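Side-chain contacts in Aureochrome1-like protein (Ochromonas danica, PDB 6I20), which probably senses blue light through flavin mononucleotide held in a PAS domain of the LOV type, as other aureochromes do: residues Lys9-Thr13 / Ala14-Phe18; Arg51-Arg54 / Phe55-Gly58; Lys64-Glu67 / Lys68-Gly72. All coordinates share one frame; numbering follows the deposited sequence. Where two conformers were deposited one is given.

Contact 1 (Lys9-Thr13 / Ala14-Phe18); sequences KALQT and AQQNF
Ala10 gives its carbonyl to Ala14 N as the last turn of helix 6-13 runs out, a regular bond of 2.9 Å between Ala10 O and Ala14 N. At Leu11 the helix ends differently. Leu11 O is reached by Gln16 N over 3.0 Å with the N-H nearly straight (172°) and close to the line of the C=O bond. Beside this bond, CB and CG of Gln16 rest on CD2 of Leu11, the two side chains lying about perpendicular; Leu11 CB itself sits against the CD1-CE1 side of the Phe18 ring, 3.6 Å from Phe18 CE1. Gln12 follows, its O bonded to Gln15 N over 3.0 Å from well above the carbonyl plane. The pair of bonds from Gln15 N and Gln16 N, with a positive phi of 58° at Gln15, is a Schellman motif: it stops the helix and turns the chain toward strand 18-21, whose first residue is Phe18. The ring of Phe18 folds back against the helix end, CE1 lying 3.5 Å from Gln12 N in an oblique approach. Its chi1 of 68° sets CG between backbone N and carbonyl carbon, which turns the ring back toward the helix. Leu11 and Phe18 both also lean on Leu113 and Val115 of strand 109-119, so the end of the helix is packed onto the PAS sheet. Thr13 closes the segment. Its OG1, anti to its own carbonyl carbon, returns to Lys9 O at 2.9 Å, and this oxygen also takes Thr13 N on the opposite face of its plane. A water donates to both Thr13 O and Gln15 OE1, while Gln16 NE2 bends back to Ala14 O over 2.9 Å.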
# COMPACT_ATOMS: atom_id res chain seq x y z
N LYS A 9 5.11 -1.20 -14.39
CA LYS A 9 6.23 -0.62 -15.11
C LYS A 9 6.11 0.88 -15.21
O LYS A 9 7.08 1.62 -15.10
CB LYS A 9 6.39 -1.24 -16.46
CG LYS A 9 6.85 -2.67 -16.42
CD LYS A 9 7.23 -3.17 -17.79
CE LYS A 9 6.09 -3.87 -18.45
NZ LYS A 9 6.61 -4.67 -19.59
N ALA A 10 4.89 1.38 -15.44
CA ALA A 10 4.69 2.81 -15.50
C ALA A 10 5.04 3.53 -14.21
O ALA A 10 5.68 4.55 -14.21
CB ALA A 10 3.24 3.12 -15.87
N LEU A 11 4.55 2.96 -13.10
CA LEU A 11 4.79 3.58 -11.78
C LEU A 11 6.28 3.51 -11.42
O LEU A 11 6.80 4.44 -10.81
CB LEU A 11 3.94 2.90 -10.72
CG LEU A 11 2.44 3.15 -10.85
CD1 LEU A 11 1.69 2.18 -9.94
CD2 LEU A 11 2.09 4.59 -10.57
N GLN A 12 6.94 2.45 -11.86
CA GLN A 12 8.40 2.31 -11.68
C GLN A 12 9.14 3.43 -12.42
O GLN A 12 9.97 4.16 -11.89
CB GLN A 12 8.83 0.94 -12.24
CG GLN A 12 10.27 0.52 -11.98
CD GLN A 12 10.63 -0.79 -12.66
OE1 GLN A 12 10.28 -1.04 -13.82
NE2 GLN A 12 11.31 -1.66 -11.93
N THR A 13 8.78 3.59 -13.70
CA THR A 13 9.44 4.58 -14.56
C THR A 13 9.20 5.98 -14.05
O THR A 13 10.09 6.85 -14.09
CB THR A 13 8.88 4.43 -15.98
OG1 THR A 13 9.20 3.13 -16.48
CG2 THR A 13 9.46 5.48 -16.88
N ALA A 14 7.97 6.24 -13.59
CA ALA A 14 7.61 7.53 -13.02
C ALA A 14 8.12 7.76 -11.58
O ALA A 14 7.83 8.78 -10.97
CB ALA A 14 6.09 7.69 -13.08
N GLN A 15 8.86 6.79 -11.04
CA GLN A 15 9.49 6.92 -9.69
C GLN A 15 8.48 7.19 -8.57
O GLN A 15 8.67 8.04 -7.70
CB GLN A 15 10.62 7.96 -9.74
CG GLN A 15 11.72 7.59 -10.70
CD GLN A 15 12.77 8.67 -10.77
OE1 GLN A 15 12.65 9.60 -11.56
NE2 GLN A 15 13.78 8.58 -9.94
N GLN A 16 7.37 6.45 -8.63
CA GLN A 16 6.33 6.52 -7.65
C GLN A 16 6.51 5.56 -6.49
O GLN A 16 7.44 4.74 -6.49
CB GLN A 16 4.97 6.33 -8.34
CG GLN A 16 4.72 7.37 -9.42
CD GLN A 16 4.69 8.79 -8.90
OE1 GLN A 16 3.95 9.11 -7.99
NE2 GLN A 16 5.53 9.66 -9.48
N ASN A 17 5.66 5.70 -5.47
CA ASN A 17 5.79 4.89 -4.23
C ASN A 17 4.75 3.78 -4.32
O ASN A 17 3.57 4.04 -4.32
CB ASN A 17 5.44 5.71 -2.97
CG ASN A 17 6.22 6.99 -2.89
OD1 ASN A 17 7.35 7.07 -3.34
ND2 ASN A 17 5.60 8.00 -2.30
N PHE A 18 5.19 2.53 -4.39
CA PHE A 18 4.24 1.46 -4.46
C PHE A 18 4.90 0.16 -4.03
O PHE A 18 6.14 0.03 -4.03
CB PHE A 18 3.63 1.34 -5.88
CG PHE A 18 4.62 0.89 -6.93
CD1 PHE A 18 5.43 1.83 -7.57
CD2 PHE A 18 4.80 -0.47 -7.24
CE1 PHE A 18 6.37 1.43 -8.52
CE2 PHE A 18 5.75 -0.86 -8.18
CZ PHE A 18 6.55 0.10 -8.79
O HOH W 1 10.61 9.51 -13.46

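Contact 2 (Arg51-Arg54 / Phe55-Gly58); sequences RNCR and FLQG. With FMN (flavin mononucleotide), chain E.
NE2 of Gln57, on a side chain whose OE1 lies against Arg54 CB, serves three flavin acceptors: O4' of FMN at 3.0 Å, O2 of FMN and, weakly, N1 of FMN. It thereby joins the ribityl chain to the pyrimidine end of the ring. Asn52 OD1 is gripped by two donors, the FMN O2' hydroxyl at 2.8 Å and Arg54 N; the latter closes an Asx turn. The same oxygen lies over the centre of one face of the Arg54 guanidinium, 3.6 Å above its plane. Bent at chi3 (68°), Arg54 brings NH2 to FMN O1P at 2.7 Å, the phosphate lying at the guanidinium edge, while NH1 pairs with Asp27. Phe55 folds back against the 3-10 turn, with Cys53 O over one ring face and, less surely since Arg51 has two conformers, Arg51 CB near CD2 and CE2. Leu56 N and Gln57 N bond to Cys53 O and Arg54 O. Cys53 also occupies two conformers, so its distances are less certain; in one of them SG is 3.4 Å from FMN N5 and 3.6 Å from FMN C4A, a placing consistent with the light-driven thiol adduct at C4A known from LOV domains.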
# COMPACT_ATOMS: atom_id res chain seq x y z
N ARG A 51 7.27 -9.38 3.97
CA ARG A 51 6.51 -8.85 5.09
C ARG A 51 5.17 -8.29 4.62
O ARG A 51 5.07 -7.72 3.54
CB ARG A 51 7.31 -7.72 5.77
CG ARG A 51 8.68 -8.18 6.25
CD ARG A 51 8.56 -9.00 7.53
NE ARG A 51 7.66 -8.40 8.50
CZ ARG A 51 7.97 -7.43 9.37
NH1 ARG A 51 7.03 -6.96 10.11
NH2 ARG A 51 9.20 -6.96 9.52
N ASN A 52 4.13 -8.46 5.42
CA ASN A 52 2.87 -7.75 5.23
C ASN A 52 3.07 -6.28 5.56
O ASN A 52 3.73 -5.94 6.55
CB ASN A 52 1.79 -8.36 6.13
CG ASN A 52 0.44 -7.76 5.89
OD1 ASN A 52 0.19 -6.64 6.32
ND2 ASN A 52 -0.42 -8.50 5.19
N CYS A 53 2.45 -5.40 4.78
CA CYS A 53 2.64 -3.95 4.92
C CYS A 53 2.08 -3.31 6.24
O CYS A 53 2.33 -2.14 6.51
CB CYS A 53 2.10 -3.24 3.65
SG CYS A 53 3.11 -1.88 3.05
N ARG A 54 1.41 -4.11 7.08
CA ARG A 54 0.90 -3.60 8.33
C ARG A 54 2.01 -3.10 9.24
O ARG A 54 1.70 -2.45 10.25
CB ARG A 54 0.04 -4.63 9.05
CG ARG A 54 0.81 -5.72 9.75
CD ARG A 54 -0.09 -6.62 10.58
NE ARG A 54 -0.99 -7.42 9.79
CZ ARG A 54 -0.66 -8.56 9.19
NH1 ARG A 54 0.55 -9.09 9.30
NH2 ARG A 54 -1.57 -9.20 8.46
N PHE A 55 3.27 -3.43 8.99
CA PHE A 55 4.36 -2.85 9.77
C PHE A 55 4.43 -1.33 9.79
O PHE A 55 5.10 -0.72 10.62
CB PHE A 55 5.75 -3.46 9.42
CG PHE A 55 6.24 -3.14 8.02
CD1 PHE A 55 6.82 -1.92 7.74
CD2 PHE A 55 6.11 -4.06 6.99
CE1 PHE A 55 7.26 -1.63 6.46
CE2 PHE A 55 6.52 -3.75 5.70
CZ PHE A 55 7.07 -2.53 5.43
N LEU A 56 3.73 -0.73 8.83
CA LEU A 56 3.61 0.75 8.78
C LEU A 56 2.61 1.33 9.76
O LEU A 56 2.55 2.53 9.95
CB LEU A 56 3.29 1.21 7.36
CG LEU A 56 4.34 0.94 6.32
CD1 LEU A 56 3.85 1.42 4.95
CD2 LEU A 56 5.68 1.60 6.65
N GLN A 57 1.83 0.46 10.42
CA GLN A 57 0.78 0.94 11.31
C GLN A 57 1.27 1.00 12.76
O GLN A 57 2.19 0.28 13.12
CB GLN A 57 -0.43 0.02 11.20
CG GLN A 57 -1.01 -0.02 9.78
CD GLN A 57 -1.92 -1.19 9.52
OE1 GLN A 57 -2.35 -1.91 10.46
NE2 GLN A 57 -2.26 -1.41 8.23
N GLY A 58 0.62 1.82 13.55
CA GLY A 58 1.01 1.99 14.95
C GLY A 58 -0.13 2.48 15.78
O GLY A 58 -1.29 2.50 15.34
N1 FMN E . -1.31 -0.71 5.14
C2 FMN E . -0.74 0.46 5.53
O2 FMN E . -0.97 0.87 6.69
N3 FMN E . 0.07 1.19 4.73
C4 FMN E . 0.36 0.81 3.44
O4 FMN E . 1.06 1.55 2.71
C4A FMN E . -0.18 -0.43 3.00
N5 FMN E . 0.09 -0.88 1.73
C5A FMN E . -0.52 -2.03 1.33
C6 FMN E . -0.29 -2.52 0.03
C7 FMN E . -0.87 -3.65 -0.43
C7M FMN E . -0.62 -4.14 -1.87
C8 FMN E . -1.75 -4.41 0.42
C8M FMN E . -2.41 -5.66 -0.08
C9 FMN E . -1.99 -3.96 1.69
C9A FMN E . -1.43 -2.78 2.17
N10 FMN E . -1.63 -2.35 3.51
C10 FMN E . -1.07 -1.17 3.89
C1' FMN E . -2.61 -3.01 4.37
C2' FMN E . -2.07 -4.15 5.24
O2' FMN E . -1.07 -4.86 4.49
C3' FMN E . -3.21 -5.10 5.58
O3' FMN E . -3.88 -5.57 4.40
C4' FMN E . -4.24 -4.53 6.53
O4' FMN E . -3.55 -4.03 7.69
C5' FMN E . -5.23 -5.65 7.00
O5' FMN E . -4.52 -6.92 7.20
P FMN E . -5.18 -7.97 8.23
O1P FMN E . -4.24 -9.11 8.32
O2P FMN E . -5.35 -7.25 9.50
O3P FMN E . -6.51 -8.32 7.57

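Contact 3 (Lys64-Glu67 / Lys68-Gly72); sequences KAVE and KVRKG. With FMN (flavin mononucleotide), chain E.
Arg70 and Glu67, three residues apart on helix 63-75, form the one salt bridge of this contact: Arg70 NH2 donates to Glu67 OE1 over 2.8 Å. The oxygen lies in the guanidinium plane and is met on its anti side, with the carboxylate turned 41° from the guanidinium. Glu67 reaches it by folding at chi2 (61°), which brings the carboxylate round beside Arg70 CD.

The other bonds of the guanidinium go to the flavin phosphate. Arg70 NH1 points almost straight at FMN O2P, 2.6 Å away, and Arg70 NE holds FMN O3P at 3.0 Å, with a weak second bond to O2P. One flat group thus divides its edge between phosphate and carboxylate, and the glutamate probably helps to keep its rotation fixed. With an alanine here the phosphate would probably lose the NE and NH1 donors, and Glu67 OE1 its charged mate.

In the PAS fold this helix packs on strand 79-86, at one side of the sheet and next to the flavin, and Val66, Val69 and Arg70 belong to the FMN pocket. Ala65 and Val66 pack on Leu83 of that strand, Val69 on Val81.

Van der Waals contacts run alongside the polar ones. Val66 CG1 lies 3.4 Å from Arg70 NH1 and equally near FMN O4', the backbone of Val66 passing over one face of the guanidinium. Nearly one turn on, Val69 CG1 approaches FMN C1' at 3.9 Å. The chain of Lys68 runs past Lys64 O, its CG 3.4 Å from that oxygen.

Along the backbone, Lys68, Val69, Arg70 and Lys71 N each bond to the carbonyl four residues back, the ordinary alpha-helical pattern, Arg70 N to Val66 O among them.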
# COMPACT_ATOMS: atom_id res chain seq x y z
N LYS A 64 -10.39 1.64 12.15
CA LYS A 64 -11.48 1.69 11.16
C LYS A 64 -10.96 1.86 9.74
O LYS A 64 -11.56 1.30 8.80
CB LYS A 64 -12.48 2.80 11.51
CG LYS A 64 -13.23 2.60 12.84
CD LYS A 64 -14.33 3.64 13.06
CE LYS A 64 -13.92 4.67 14.08
NZ LYS A 64 -14.83 5.82 14.27
N ALA A 65 -9.84 2.56 9.57
CA ALA A 65 -9.25 2.69 8.23
C ALA A 65 -8.70 1.36 7.81
O ALA A 65 -8.81 0.93 6.65
CB ALA A 65 -8.17 3.73 8.21
N VAL A 66 -8.03 0.67 8.75
CA VAL A 66 -7.49 -0.64 8.43
C VAL A 66 -8.61 -1.62 8.05
O VAL A 66 -8.47 -2.43 7.12
CB VAL A 66 -6.64 -1.16 9.65
CG1 VAL A 66 -6.13 -2.57 9.42
CG2 VAL A 66 -5.48 -0.21 9.87
N GLU A 67 -9.74 -1.52 8.73
CA GLU A 67 -10.91 -2.35 8.42
C GLU A 67 -11.44 -2.07 7.02
O GLU A 67 -11.82 -2.99 6.30
CB GLU A 67 -11.99 -2.16 9.46
CG GLU A 67 -13.26 -2.95 9.22
CD GLU A 67 -13.13 -4.47 9.19
OE1 GLU A 67 -12.19 -5.04 9.76
OE2 GLU A 67 -14.02 -5.13 8.60
N LYS A 68 -11.44 -0.81 6.62
CA LYS A 68 -11.84 -0.50 5.20
C LYS A 68 -10.93 -1.17 4.17
O LYS A 68 -11.38 -1.70 3.13
CB LYS A 68 -11.84 1.02 5.00
CG LYS A 68 -12.95 1.71 5.69
CD LYS A 68 -13.15 3.13 5.21
CE LYS A 68 -14.07 3.83 6.17
NZ LYS A 68 -14.51 5.16 5.70
N VAL A 69 -9.63 -1.17 4.45
CA VAL A 69 -8.70 -1.86 3.58
C VAL A 69 -9.01 -3.36 3.55
O VAL A 69 -9.07 -4.01 2.49
CB VAL A 69 -7.23 -1.60 3.97
CG1 VAL A 69 -6.32 -2.52 3.20
CG2 VAL A 69 -6.85 -0.13 3.80
N ARG A 70 -9.19 -3.92 4.75
CA ARG A 70 -9.47 -5.34 4.86
C ARG A 70 -10.68 -5.74 4.06
O ARG A 70 -10.65 -6.75 3.36
CB ARG A 70 -9.65 -5.66 6.35
CG ARG A 70 -9.71 -7.11 6.74
CD ARG A 70 -9.87 -7.20 8.26
NE ARG A 70 -8.64 -6.80 8.97
CZ ARG A 70 -8.48 -5.85 9.91
NH1 ARG A 70 -7.25 -5.66 10.41
NH2 ARG A 70 -9.47 -5.06 10.35
N LYS A 71 -11.75 -4.98 4.19
CA LYS A 71 -13.01 -5.25 3.49
C LYS A 71 -12.85 -5.15 1.97
O LYS A 71 -13.44 -5.96 1.25
CB LYS A 71 -14.13 -4.33 3.98
CG LYS A 71 -14.64 -4.64 5.39
CD LYS A 71 -15.87 -3.80 5.79
CE LYS A 71 -16.25 -3.87 7.29
NZ LYS A 71 -17.46 -3.13 7.72
N GLY A 72 -12.07 -4.19 1.49
CA GLY A 72 -11.80 -4.08 0.04
C GLY A 72 -11.14 -5.32 -0.48
O GLY A 72 -11.49 -5.84 -1.54
N1 FMN E . -1.31 -0.71 5.14
C2 FMN E . -0.74 0.46 5.53
O2 FMN E . -0.97 0.87 6.69
N3 FMN E . 0.07 1.19 4.73
C4 FMN E . 0.36 0.81 3.44
O4 FMN E . 1.06 1.55 2.71
C4A FMN E . -0.18 -0.43 3.00
N5 FMN E . 0.09 -0.88 1.73
C5A FMN E . -0.52 -2.03 1.33
C6 FMN E . -0.29 -2.52 0.03
C7 FMN E . -0.87 -3.65 -0.43
C7M FMN E . -0.62 -4.14 -1.87
C8 FMN E . -1.75 -4.41 0.42
C8M FMN E . -2.41 -5.66 -0.08
C9 FMN E . -1.99 -3.96 1.69
C9A FMN E . -1.43 -2.78 2.17
N10 FMN E . -1.63 -2.35 3.51
C10 FMN E . -1.07 -1.17 3.89
C1' FMN E . -2.61 -3.01 4.37
C2' FMN E . -2.07 -4.15 5.24
O2' FMN E . -1.07 -4.86 4.49
C3' FMN E . -3.21 -5.10 5.58
O3' FMN E . -3.88 -5.57 4.40
C4' FMN E . -4.24 -4.53 6.53
O4' FMN E . -3.55 -4.03 7.69
C5' FMN E . -5.23 -5.65 7.00
O5' FMN E . -4.52 -6.92 7.20
P FMN E . -5.18 -7.97 8.23
O1P FMN E . -4.24 -9.11 8.32
O2P FMN E . -5.35 -7.25 9.50
O3P FMN E . -6.51 -8.32 7.57

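Overall arrangement
From the N terminus, contact 1 comes first, ending helix 6-13 and turning the chain into strand 18-21 at the surface of the sheet. Contact 2 follows after helix 45-48, in the loop that leads toward helix 63-75, and contact 3 lies on that helix. The three are strictly in series; none nests within or crosses another. Contact 1 stands apart, on the other side of the chain's centre, its nearest atoms about 8 Å from contact 2 and about 14 Å from contact 3. Contacts 2 and 3 meet directly, Gln57 OE1 lying 3.6 Å from Val66 CG2, and share the flavin: the loop reaches ring, ribityl chain and phosphate, the helix ribityl chain and phosphate.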